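Local coordinates for protein MdcD (Pseudomonas aeruginosa, PDB 5VIP) that probably serves as the beta subunit of biotin-independent malonate decarboxylase, a carboxyltransferase-like protein of the crotonase superfamily thought to take part in decarboxylating malonyl groups carried on ACP, at residues 21-24 against 30-33; 23-28 against 231-236; 170-175 against 237-242; 220-225 against 247-252. One frame throughout, in Å; residues are numbered along the deposited sequence.

Contact 1: 21-24 against 30-33; sequences RARA and SFRE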
loop_
_atom_site.group_PDB
_atom_site.type_symbol
_atom_site.label_atom_id
_atom_site.label_comp_id
_atom_site.label_asym_id
_atom_site.label_seq_id
_atom_site.Cartn_x
_atom_site.Cartn_y
_atom_site.Cartn_z
ATOM N N ARG B 21 -10.264 -21.629 8.678
ATOM C CA ARG B 21 -9.568 -20.735 9.621
ATOM C C ARG B 21 -10.528 -19.673 10.150
ATOM O O ARG B 21 -10.551 -19.370 11.347
ATOM C CB ARG B 21 -8.360 -20.076 8.949
ATOM C CG ARG B 21 -7.224 -21.040 8.632
ATOM C CD ARG B 21 -6.091 -20.327 7.887
ATOM N NE ARG B 21 -5.120 -21.287 7.384
ATOM C CZ ARG B 21 -3.874 -20.992 7.021
ATOM N NH1 ARG B 21 -3.423 -19.752 7.106
ATOM N NH2 ARG B 21 -3.075 -21.957 6.577
ATOM N N ALA B 22 -11.335 -19.118 9.254
ATOM C CA ALA B 22 -12.267 -18.049 9.625
ATOM C C ALA B 22 -13.320 -18.558 10.604
ATOM O O ALA B 22 -13.627 -17.909 11.608
ATOM C CB ALA B 22 -12.926 -17.463 8.381
ATOM N N ARG B 23 -13.867 -19.730 10.317
ATOM C CA ARG B 23 -14.869 -20.335 11.184
ATOM C C ARG B 23 -14.279 -20.700 12.545
ATOM O O ARG B 23 -14.939 -20.572 13.572
ATOM C CB ARG B 23 -15.453 -21.580 10.507
ATOM C CG ARG B 23 -16.484 -22.351 11.329
ATOM C CD ARG B 23 -16.941 -23.589 10.545
ATOM N NE ARG B 23 -17.617 -23.217 9.301
ATOM C CZ ARG B 23 -17.073 -23.277 8.088
ATOM N NH1 ARG B 23 -15.828 -23.715 7.926
ATOM N NH2 ARG B 23 -17.782 -22.903 7.031
ATOM N N ALA B 24 -13.027 -21.146 12.547
ATOM C CA ALA B 24 -12.362 -21.569 13.776
ATOM C C ALA B 24 -12.076 -20.383 14.701
ATOM O O ALA B 24 -12.111 -20.521 15.930
ATOM C CB ALA B 24 -11.077 -22.303 13.446
ATOM N N SER B 30 -21.341 -17.876 15.499
ATOM C CA SER B 30 -21.442 -16.505 14.967
ATOM C C SER B 30 -20.999 -16.357 13.502
ATOM O O SER B 30 -21.331 -15.362 12.850
ATOM C CB SER B 30 -20.624 -15.525 15.823
ATOM O OG SER B 30 -19.235 -15.663 15.554
ATOM N N PHE B 31 -20.244 -17.330 12.995
ATOM C CA PHE B 31 -19.693 -17.265 11.640
ATOM C C PHE B 31 -20.772 -17.145 10.561
ATOM O O PHE B 31 -21.643 -17.993 10.425
ATOM C CB PHE B 31 -18.824 -18.493 11.357
ATOM C CG PHE B 31 -18.313 -18.568 9.942
ATOM C CD1 PHE B 31 -17.154 -17.910 9.575
ATOM C CD2 PHE B 31 -18.990 -19.301 8.980
ATOM C CE1 PHE B 31 -16.670 -17.987 8.269
ATOM C CE2 PHE B 31 -18.520 -19.366 7.670
ATOM C CZ PHE B 31 -17.358 -18.703 7.318
ATOM N N ARG B 32 -20.666 -16.094 9.770
ATOM C CA ARG B 32 -21.659 -15.762 8.766
ATOM C C ARG B 32 -20.914 -15.263 7.529
ATOM O O ARG B 32 -20.375 -14.148 7.554
ATOM C CB ARG B 32 -22.594 -14.697 9.355
ATOM C CG ARG B 32 -23.784 -14.326 8.556
ATOM C CD ARG B 32 -24.830 -13.623 9.433
ATOM N NE ARG B 32 -24.389 -12.368 10.059
ATOM C CZ ARG B 32 -24.260 -11.206 9.417
ATOM N NH1 ARG B 32 -24.489 -11.136 8.112
ATOM N NH2 ARG B 32 -23.882 -10.114 10.077
ATOM N N GLU B 33 -20.840 -16.062 6.466
ATOM C CA GLU B 33 -20.078 -15.633 5.288
ATOM C C GLU B 33 -20.855 -14.722 4.332
ATOM O O GLU B 33 -21.979 -15.032 3.935
ATOM C CB GLU B 33 -19.545 -16.843 4.514
ATOM C CG GLU B 33 -18.687 -16.401 3.331
ATOM C CD GLU B 33 -17.963 -17.533 2.622
ATOM O OE1 GLU B 33 -18.093 -18.703 3.058
ATOM O OE2 GLU B 33 -17.239 -17.235 1.632
#
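Both faces of the Phe31 ring are occupied: Arg23 CB stands over one, 4.2 Å from the ring centroid and only 14° off the normal, and the backbone N of Glu33 lies above the opposite face, offset toward the rim. The first of these is a CH-pi contact. Ala22 CB reaches ring atom CE1 obliquely, at 3.8 Å. Further out, the Arg23 guanidinium passes the ring at a slant of 56° between the planes, with Phe31 CZ over one of its faces and NH2 3.7 Å from Phe31 CE2. Too steep for a stack, this arrangement adds van der Waals cover to the ring. Arg23 gets there by an extended start (CG opposite the backbone N, chi1 178°) and a bend at chi3, which turns NE and CZ toward the CD2-CE2 side of the ring. The contact is apolar on the Ala22 side, while Arg23 is exposed. Helix 18-25 thus lies against the start of edge strand 32-34 through a single phenylalanine placed just before that strand. The same ring also touches Leu26 in the intervening turn and Ala62 on the adjacent strand 59-66, to which Arg32 is joined by backbone hydrogen bonds.

Contact 2: 23-28 against 231-236; sequences RALLDA and EVRTSV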
loop_
_atom_site.group_PDB
_atom_site.type_symbol
_atom_site.label_atom_id
_atom_site.label_comp_id
_atom_site.label_asym_id
_atom_site.label_seq_id
_atom_site.Cartn_x
_atom_site.Cartn_y
_atom_site.Cartn_z
ATOM N N ARG B 23 -13.867 -19.730 10.317
ATOM C CA ARG B 23 -14.869 -20.335 11.184
ATOM C C ARG B 23 -14.279 -20.700 12.545
ATOM O O ARG B 23 -14.939 -20.572 13.572
ATOM C CB ARG B 23 -15.453 -21.580 10.507
ATOM C CG ARG B 23 -16.484 -22.351 11.329
ATOM C CD ARG B 23 -16.941 -23.589 10.545
ATOM N NE ARG B 23 -17.617 -23.217 9.301
ATOM C CZ ARG B 23 -17.073 -23.277 8.088
ATOM N NH1 ARG B 23 -15.828 -23.715 7.926
ATOM N NH2 ARG B 23 -17.782 -22.903 7.031
ATOM N N ALA B 24 -13.027 -21.146 12.547
ATOM C CA ALA B 24 -12.362 -21.569 13.776
ATOM C C ALA B 24 -12.076 -20.383 14.701
ATOM O O ALA B 24 -12.111 -20.521 15.930
ATOM C CB ALA B 24 -11.077 -22.303 13.446
ATOM N N LEU B 25 -11.829 -19.213 14.129
ATOM C CA LEU B 25 -11.417 -18.069 14.957
ATOM C C LEU B 25 -12.604 -17.290 15.546
ATOM O O LEU B 25 -12.518 -16.798 16.671
ATOM C CB LEU B 25 -10.518 -17.122 14.158
ATOM C CG LEU B 25 -9.122 -17.643 13.813
ATOM C CD1 LEU B 25 -8.355 -16.624 12.952
ATOM C CD2 LEU B 25 -8.328 -17.983 15.080
ATOM N N LEU B 26 -13.701 -17.185 14.795
ATOM C CA LEU B 26 -14.884 -16.437 15.246
ATOM C C LEU B 26 -15.630 -17.243 16.302
ATOM O O LEU B 26 -15.553 -18.478 16.299
ATOM C CB LEU B 26 -15.795 -16.112 14.058
ATOM C CG LEU B 26 -15.273 -15.032 13.109
ATOM C CD1 LEU B 26 -16.068 -14.971 11.800
ATOM C CD2 LEU B 26 -15.316 -13.693 13.810
ATOM N N ASP B 27 -16.314 -16.555 17.220
ATOM C CA ASP B 27 -17.055 -17.241 18.284
ATOM C C ASP B 27 -17.980 -18.300 17.682
ATOM O O ASP B 27 -18.575 -18.086 16.622
ATOM C CB ASP B 27 -17.891 -16.258 19.132
ATOM C CG ASP B 27 -17.042 -15.254 19.924
ATOM O OD1 ASP B 27 -15.792 -15.353 19.933
ATOM O OD2 ASP B 27 -17.649 -14.346 20.543
ATOM N N ALA B 28 -18.099 -19.440 18.361
ATOM C CA ALA B 28 -18.934 -20.535 17.886
ATOM C C ALA B 28 -20.373 -20.083 17.662
ATOM O O ALA B 28 -20.962 -19.398 18.504
ATOM C CB ALA B 28 -18.893 -21.708 18.867
ATOM N N GLU B 231 -4.260 -21.490 20.482
ATOM C CA GLU B 231 -3.266 -20.453 20.742
ATOM C C GLU B 231 -3.417 -19.253 19.790
ATOM O O GLU B 231 -3.370 -18.096 20.220
ATOM C CB GLU B 231 -1.849 -21.031 20.642
ATOM C CG GLU B 231 -0.776 -19.978 20.841
ATOM C CD GLU B 231 0.574 -20.536 21.244
ATOM O OE1 GLU B 231 1.587 -19.883 20.913
ATOM O OE2 GLU B 231 0.622 -21.594 21.913
ATOM N N VAL B 232 -3.596 -19.516 18.499
ATOM C CA VAL B 232 -3.829 -18.424 17.552
ATOM C C VAL B 232 -5.063 -17.615 17.946
ATOM O O VAL B 232 -5.017 -16.377 17.992
ATOM C CB VAL B 232 -3.986 -18.947 16.100
ATOM C CG1 VAL B 232 -4.422 -17.805 15.152
ATOM C CG2 VAL B 232 -2.668 -19.554 15.633
ATOM N N ARG B 233 -6.158 -18.311 18.256
ATOM C CA ARG B 233 -7.399 -17.622 18.595
ATOM C C ARG B 233 -7.237 -16.752 19.852
ATOM O O ARG B 233 -7.658 -15.595 19.892
ATOM C CB ARG B 233 -8.533 -18.624 18.800
ATOM C CG ARG B 233 -9.874 -17.967 19.080
ATOM C CD ARG B 233 -10.899 -18.967 19.597
ATOM N NE ARG B 233 -11.183 -20.040 18.658
ATOM C CZ ARG B 233 -10.893 -21.322 18.890
ATOM N NH1 ARG B 233 -10.299 -21.667 20.022
ATOM N NH2 ARG B 233 -11.197 -22.266 17.996
ATOM N N THR B 234 -6.608 -17.306 20.877
ATOM C CA THR B 234 -6.420 -16.542 22.097
ATOM C C THR B 234 -5.531 -15.321 21.869
ATOM O O THR B 234 -5.832 -14.248 22.401
ATOM C CB THR B 234 -5.844 -17.433 23.205
ATOM O OG1 THR B 234 -6.789 -18.480 23.474
ATOM C CG2 THR B 234 -5.591 -16.621 24.477
ATOM N N SER B 235 -4.458 -15.457 21.082
ATOM C CA SER B 235 -3.593 -14.296 20.814
ATOM C C SER B 235 -4.364 -13.195 20.104
ATOM O O SER B 235 -4.232 -12.012 20.451
ATOM C CB SER B 235 -2.360 -14.662 19.962
ATOM O OG SER B 235 -1.657 -15.754 20.532
ATOM N N VAL B 236 -5.159 -13.586 19.105
ATOM C CA VAL B 236 -5.959 -12.628 18.356
ATOM C C VAL B 236 -6.861 -11.848 19.310
ATOM O O VAL B 236 -6.919 -10.603 19.268
ATOM C CB VAL B 236 -6.805 -13.331 17.268
ATOM C CG1 VAL B 236 -7.897 -12.412 16.754
ATOM C CG2 VAL B 236 -5.900 -13.796 16.122
#
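Leu25 and Arg233 pass each other in opposite directions, and the tight apolar packing of the contact is found where they do so. Leu25 CD2 sits 3.7 Å from Arg233 CA and 3.8 Å from Arg233 CB, pressed on the backbone of helix 229-242 at the foot of the arginine. The same methyl, Leu25 CD2, meets Val232 CG1 at 3.9 Å. Leu25 CG lies opposite its own carbonyl carbon (chi1 -70°), and this choice carries the branch toward the second helix even though the CB bond itself is directed along the interface. Leu25 and Val232 are both buried; Phe13 touches each of them, and Leu113 and Leu115 of strand 111-115 lie against Leu25. In the crotonase-like fold suggested by the family, helices pack on a central beta-sheet, and here the end of helix 18-25 and helix 229-242 meet over one face of that sheet. The other half of the contact is polar and only partly covered. Arg233 runs out from its helix, bends at chi3 and turns its guanidinium edge to the carbonyl of Ala24. Arg233 NE and NH2 both donate to Ala24 O, each at 2.9 Å, and the oxygen lies close to the guanidinium plane. With N-H...O angles of 144° and 145°, neither bond is straight, as expected when two nitrogens share one acceptor. The remaining terminal nitrogen, Arg233 NH1, forms a salt bridge with Asp230, one helix turn back.

Contact 3: 170-175 against 237-242; sequences CSYVLV and LAYFAK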
loop_
_atom_site.group_PDB
_atom_site.type_symbol
_atom_site.label_atom_id
_atom_site.label_comp_id
_atom_site.label_asym_id
_atom_site.label_seq_id
_atom_site.Cartn_x
_atom_site.Cartn_y
_atom_site.Cartn_z
ATOM N N CYS B 170 -0.957 -2.570 9.712
ATOM C CA CYS B 170 -1.831 -3.119 10.756
ATOM C C CYS B 170 -1.243 -2.912 12.152
ATOM O O CYS B 170 -0.026 -3.028 12.332
ATOM C CB CYS B 170 -2.071 -4.615 10.515
ATOM S SG CYS B 170 -3.136 -4.924 9.069
ATOM N N SER B 171 -2.107 -2.628 13.128
ATOM C CA SER B 171 -1.682 -2.428 14.520
ATOM C C SER B 171 -0.856 -3.577 15.069
ATOM O O SER B 171 0.148 -3.367 15.755
ATOM C CB SER B 171 -2.904 -2.233 15.437
ATOM O OG SER B 171 -3.570 -1.009 15.149
ATOM N N TYR B 172 -1.296 -4.800 14.791
ATOM C CA TYR B 172 -0.590 -5.974 15.296
ATOM C C TYR B 172 -0.421 -7.007 14.204
ATOM O O TYR B 172 -1.364 -7.279 13.468
ATOM C CB TYR B 172 -1.336 -6.595 16.486
ATOM C CG TYR B 172 -1.562 -5.601 17.595
ATOM C CD1 TYR B 172 -0.493 -5.129 18.352
ATOM C CD2 TYR B 172 -2.829 -5.092 17.846
ATOM C CE1 TYR B 172 -0.692 -4.187 19.364
ATOM C CE2 TYR B 172 -3.045 -4.156 18.854
ATOM C CZ TYR B 172 -1.971 -3.711 19.609
ATOM O OH TYR B 172 -2.197 -2.781 20.604
ATOM N N VAL B 173 0.780 -7.582 14.120
ATOM C CA VAL B 173 1.077 -8.633 13.153
ATOM C C VAL B 173 1.497 -9.905 13.877
ATOM O O VAL B 173 2.489 -9.909 14.624
ATOM C CB VAL B 173 2.205 -8.219 12.172
ATOM C CG1 VAL B 173 2.539 -9.382 11.246
ATOM C CG2 VAL B 173 1.798 -6.986 11.374
ATOM N N LEU B 174 0.735 -10.974 13.677
ATOM C CA LEU B 174 1.001 -12.230 14.375
ATOM C C LEU B 174 1.480 -13.247 13.359
ATOM O O LEU B 174 0.878 -13.397 12.295
ATOM C CB LEU B 174 -0.249 -12.753 15.108
ATOM C CG LEU B 174 -1.139 -11.729 15.836
ATOM C CD1 LEU B 174 -2.247 -12.407 16.655
ATOM C CD2 LEU B 174 -0.335 -10.757 16.662
ATOM N N VAL B 175 2.563 -13.946 13.676
ATOM C CA VAL B 175 3.126 -14.898 12.731
ATOM C C VAL B 175 3.401 -16.254 13.380
ATOM O O VAL B 175 3.572 -16.358 14.595
ATOM C CB VAL B 175 4.435 -14.366 12.114
ATOM C CG1 VAL B 175 4.179 -13.094 11.288
ATOM C CG2 VAL B 175 5.480 -14.117 13.220
ATOM N N LEU B 237 -7.539 -12.571 20.193
ATOM C CA LEU B 237 -8.455 -11.921 21.122
ATOM C C LEU B 237 -7.715 -10.982 22.104
ATOM O O LEU B 237 -8.211 -9.896 22.423
ATOM C CB LEU B 237 -9.249 -12.965 21.901
ATOM C CG LEU B 237 -10.277 -13.778 21.103
ATOM C CD1 LEU B 237 -11.053 -14.691 22.040
ATOM C CD2 LEU B 237 -11.226 -12.873 20.343
ATOM N N ALA B 238 -6.539 -11.397 22.565
ATOM C CA ALA B 238 -5.761 -10.589 23.506
ATOM C C ALA B 238 -5.325 -9.289 22.848
ATOM O O ALA B 238 -5.334 -8.235 23.474
ATOM C CB ALA B 238 -4.551 -11.359 24.013
ATOM N N TYR B 239 -4.974 -9.359 21.568
ATOM C CA TYR B 239 -4.512 -8.170 20.864
ATOM C C TYR B 239 -5.644 -7.201 20.581
ATOM O O TYR B 239 -5.449 -6.002 20.709
ATOM C CB TYR B 239 -3.779 -8.548 19.575
ATOM C CG TYR B 239 -2.321 -8.822 19.856
ATOM C CD1 TYR B 239 -1.453 -7.782 20.135
ATOM C CD2 TYR B 239 -1.831 -10.123 19.913
ATOM C CE1 TYR B 239 -0.120 -8.013 20.416
ATOM C CE2 TYR B 239 -0.503 -10.368 20.206
ATOM C CZ TYR B 239 0.349 -9.308 20.455
ATOM O OH TYR B 239 1.683 -9.550 20.740
ATOM N N PHE B 240 -6.824 -7.698 20.224
ATOM C CA PHE B 240 -7.979 -6.809 20.114
ATOM C C PHE B 240 -8.315 -6.153 21.448
ATOM O O PHE B 240 -8.647 -4.976 21.481
ATOM C CB PHE B 240 -9.211 -7.547 19.587
ATOM C CG PHE B 240 -9.189 -7.740 18.088
ATOM C CD1 PHE B 240 -9.119 -6.644 17.245
ATOM C CD2 PHE B 240 -9.231 -9.007 17.536
ATOM C CE1 PHE B 240 -9.098 -6.801 15.862
ATOM C CE2 PHE B 240 -9.207 -9.176 16.149
ATOM C CZ PHE B 240 -9.133 -8.076 15.317
ATOM N N ALA B 241 -8.231 -6.913 22.533
ATOM C CA ALA B 241 -8.568 -6.390 23.869
ATOM C C ALA B 241 -7.555 -5.336 24.332
ATOM O O ALA B 241 -7.860 -4.459 25.138
ATOM C CB ALA B 241 -8.646 -7.527 24.874
ATOM N N LYS B 242 -6.345 -5.448 23.808
ATOM C CA LYS B 242 -5.267 -4.492 24.046
ATOM C C LYS B 242 -5.590 -3.105 23.483
ATOM O O LYS B 242 -5.216 -2.087 24.067
ATOM C CB LYS B 242 -3.993 -5.052 23.419
ATOM C CG LYS B 242 -2.712 -4.368 23.705
ATOM C CD LYS B 242 -1.618 -5.328 23.258
ATOM C CE LYS B 242 -0.324 -4.611 22.978
ATOM N NZ LYS B 242 0.406 -4.247 24.207
#
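Tyr172 and Tyr239 meet at an oblique angle, their planes 44° apart and their centroids 4.8 Å from each other, which makes the pair neither a stack nor an edge-to-face contact. Tyr239 CD1 lies over one face of the Tyr172 ring, toward its rim, and comes within 3.3 Å of Tyr172 CD1. Leu174, two residues further along the strand and directed to the same side, takes up a face of the Tyr239 ring: its CD2 is 3.9 Å from the centroid and 29° off the normal, a CH-pi contact in which the leucine and tyrosine side chains run in opposite senses. Tyr239 is therefore bordered by both residues of strand 172-175 that point to the helix. Lys242, one helix turn beyond Tyr239, lays its aliphatic chain across the phenol end of Tyr172, with CG 3.5 Å from Tyr172 OH and CE 3.7 Å from Tyr172 CE1. Its chain is extended out to CE and turns only at the last torsion, about the CD-CE bond, which swings NZ aside. The helix runs nearly antiparallel to the strand (169°), 10.1 Å away between axes, and packs on one face of the sheet through these side chains, as in the alpha/beta layering of the crotonase-like fold. Leu174 also touches Ala223 and Leu225 on the neighbouring strand. The interface between the segments is held by apolar and aromatic surfaces. Its polar end is satisfied nearby: Tyr172 OH is hydrogen-bonded to Gly243 O, the residue after Lys242, a bond that would help to fix how far the phenol extends along the lysine methylenes.

Contact 4: 220-225 against 247-252; sequences LADAYL and RPRCRR
The backbones stay well apart, the nearest CA atoms being those of Leu220 and Arg249 at 8.0 Å, so one long side chain has to span the distance between the stretch leading into strand 223-225 and the short 3-10 turn at 249-250. Arg249 does this, with CG opposite its carbonyl carbon and a bend at chi3, and meets Asp222 end-on. Arg249 NH2 bonds to Asp222 OD2 at 2.9 Å, almost straight at 175° and with the oxygen in the guanidinium plane; the nitrogen meets OD2 on its syn side, though 29° out of the carboxylate plane. Arg249 NH1 reaches Asp222 OD1 at 3.0 Å from well above that plane. The pair is a bidentate salt bridge twisted by 39° between its two flat groups. Over one face of the guanidinium stands Leu220 O, 3.7 Å from Arg249 CZ, while Leu220 CD2 approaches Arg249 CD at 4.3 Å. Asp222 OD2 has a second partner, the backbone N of Val173 on the neighbouring strand, and Arg249 NE donates to a polar side chain of the other protein chain. The charge of the buried Arg249 is thus matched by the partly exposed Asp222, with Asp222 OD2 also tied to the sheet and Arg249 NE to the partner subunit. Such a network probably favours the charged state of both groups and fixes the rotation of the carboxylate.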
loop_
_atom_site.group_PDB
_atom_site.type_symbol
_atom_site.label_atom_id
_atom_site.label_comp_id
_atom_site.label_asym_id
_atom_site.label_seq_id
_atom_site.Cartn_x
_atom_site.Cartn_y
_atom_site.Cartn_z
ATOM N N LEU B 220 9.560 -6.762 13.826
ATOM C CA LEU B 220 8.654 -6.486 12.707
ATOM C C LEU B 220 7.340 -7.259 12.800
ATOM O O LEU B 220 6.402 -7.017 12.033
ATOM C CB LEU B 220 9.353 -6.813 11.386
ATOM C CG LEU B 220 10.497 -5.869 11.015
ATOM C CD1 LEU B 220 11.170 -6.376 9.744
ATOM C CD2 LEU B 220 9.996 -4.442 10.810
ATOM N N ALA B 221 7.294 -8.219 13.715
ATOM C CA ALA B 221 6.051 -8.893 14.075
ATOM C C ALA B 221 5.878 -8.795 15.580
ATOM O O ALA B 221 6.863 -8.757 16.334
ATOM C CB ALA B 221 6.056 -10.356 13.622
ATOM N N ASP B 222 4.630 -8.768 16.028
ATOM C CA ASP B 222 4.346 -8.512 17.429
ATOM C C ASP B 222 4.290 -9.772 18.284
ATOM O O ASP B 222 4.561 -9.731 19.480
ATOM C CB ASP B 222 3.046 -7.734 17.538
ATOM C CG ASP B 222 3.124 -6.409 16.813
ATOM O OD1 ASP B 222 3.724 -5.462 17.378
ATOM O OD2 ASP B 222 2.624 -6.320 15.658
ATOM N N ALA B 223 3.936 -10.894 17.672
ATOM C CA ALA B 223 3.920 -12.153 18.398
ATOM C C ALA B 223 4.287 -13.295 17.464
ATOM O O ALA B 223 3.976 -13.256 16.265
ATOM C CB ALA B 223 2.558 -12.396 19.036
ATOM N N TYR B 224 4.937 -14.301 18.041
ATOM C CA TYR B 224 5.379 -15.511 17.359
ATOM C C TYR B 224 4.566 -16.670 17.926
ATOM O O TYR B 224 4.742 -17.030 19.075
ATOM C CB TYR B 224 6.888 -15.702 17.584
ATOM C CG TYR B 224 7.523 -16.936 16.990
ATOM C CD1 TYR B 224 7.496 -17.171 15.624
ATOM C CD2 TYR B 224 8.192 -17.849 17.796
ATOM C CE1 TYR B 224 8.094 -18.297 15.078
ATOM C CE2 TYR B 224 8.798 -18.974 17.260
ATOM C CZ TYR B 224 8.747 -19.195 15.900
ATOM O OH TYR B 224 9.348 -20.313 15.355
ATOM N N LEU B 225 3.671 -17.243 17.124
ATOM C CA LEU B 225 2.688 -18.201 17.634
ATOM C C LEU B 225 2.999 -19.638 17.255
ATOM O O LEU B 225 3.470 -19.902 16.153
ATOM C CB LEU B 225 1.287 -17.860 17.111
ATOM C CG LEU B 225 0.840 -16.397 17.191
ATOM C CD1 LEU B 225 -0.593 -16.240 16.685
ATOM C CD2 LEU B 225 0.982 -15.867 18.600
ATOM N N ARG B 247 2.389 3.691 20.176
ATOM C CA ARG B 247 3.420 4.119 19.240
ATOM C C ARG B 247 3.789 2.987 18.284
ATOM O O ARG B 247 4.818 2.329 18.442
ATOM C CB ARG B 247 4.655 4.609 19.995
ATOM C CG ARG B 247 5.523 5.528 19.174
ATOM C CD ARG B 247 6.622 6.126 20.022
ATOM N NE ARG B 247 7.751 6.533 19.195
ATOM C CZ ARG B 247 8.982 6.064 19.353
ATOM N NH1 ARG B 247 9.240 5.168 20.301
ATOM N NH2 ARG B 247 9.951 6.486 18.562
ATOM N N PRO B 248 2.936 2.763 17.281
ATOM C CA PRO B 248 3.128 1.673 16.319
ATOM C C PRO B 248 4.329 1.937 15.405
ATOM O O PRO B 248 4.789 3.079 15.333
ATOM C CB PRO B 248 1.814 1.671 15.536
ATOM C CG PRO B 248 1.349 3.089 15.603
ATOM C CD PRO B 248 1.756 3.587 16.966
ATOM N N ARG B 249 4.812 0.899 14.726
ATOM C CA ARG B 249 6.020 0.988 13.908
ATOM C C ARG B 249 5.943 2.088 12.847
ATOM O O ARG B 249 6.936 2.756 12.590
ATOM C CB ARG B 249 6.318 -0.362 13.240
ATOM C CG ARG B 249 6.898 -1.417 14.196
ATOM C CD ARG B 249 7.065 -2.777 13.522
ATOM N NE ARG B 249 5.772 -3.383 13.237
ATOM C CZ ARG B 249 5.108 -4.164 14.082
ATOM N NH1 ARG B 249 5.619 -4.450 15.277
ATOM N NH2 ARG B 249 3.927 -4.659 13.735
ATOM N N CYS B 250 4.766 2.298 12.263
ATOM C CA CYS B 250 4.592 3.311 11.206
ATOM C C CYS B 250 4.858 4.744 11.675
ATOM O O CYS B 250 5.136 5.636 10.867
ATOM C CB CYS B 250 3.170 3.245 10.628
ATOM S SG CYS B 250 2.928 1.906 9.469
ATOM N N ARG B 251 4.754 4.965 12.981
ATOM C CA ARG B 251 4.965 6.296 13.543
ATOM C C ARG B 251 6.398 6.502 14.013
ATOM O O ARG B 251 6.681 7.461 14.724
ATOM C CB ARG B 251 4.023 6.534 14.716
ATOM C CG ARG B 251 2.550 6.364 14.382
ATOM C CD ARG B 251 2.013 7.522 13.548
ATOM N NE ARG B 251 0.669 7.874 13.999
ATOM C CZ ARG B 251 0.351 9.031 14.565
ATOM N NH1 ARG B 251 1.277 9.969 14.718
ATOM N NH2 ARG B 251 -0.896 9.260 14.955
ATOM N N ARG B 252 7.303 5.608 13.627
ATOM C CA ARG B 252 8.660 5.668 14.155
ATOM C C ARG B 252 9.699 5.963 13.079
ATOM O O ARG B 252 10.844 5.530 13.184
ATOM C CB ARG B 252 9.002 4.359 14.865
ATOM C CG ARG B 252 7.982 3.973 15.912
ATOM C CD ARG B 252 8.619 3.218 17.046
ATOM N NE ARG B 252 9.014 1.861 16.687
ATOM C CZ ARG B 252 8.329 0.771 17.034
ATOM N NH1 ARG B 252 7.203 0.882 17.735
ATOM N NH2 ARG B 252 8.771 -0.432 16.687
#

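From the N terminus, helix 18-25 is used first: contact 1 closes a short loop onto the start of edge strand 32-34. Contact 2 leaves from the same helix and spans some two hundred residues to helix 229-242; the two contacts share Arg23 and Ala24, and Leu26 packs on Phe31 between them. Contacts 3 and 4 open later, on adjacent strands 172-176 and 223-225, in series with contact 1. Contact 2 crosses both, and contact 3 crosses contact 4, so none of these three nests in another. Helix 229-242 serves contacts 2 and 3, whose segments touch through Val236 and Leu174. Contact 4 ties the residues leading into strand 223-225 to the loop between helices 229-242 and 253-261.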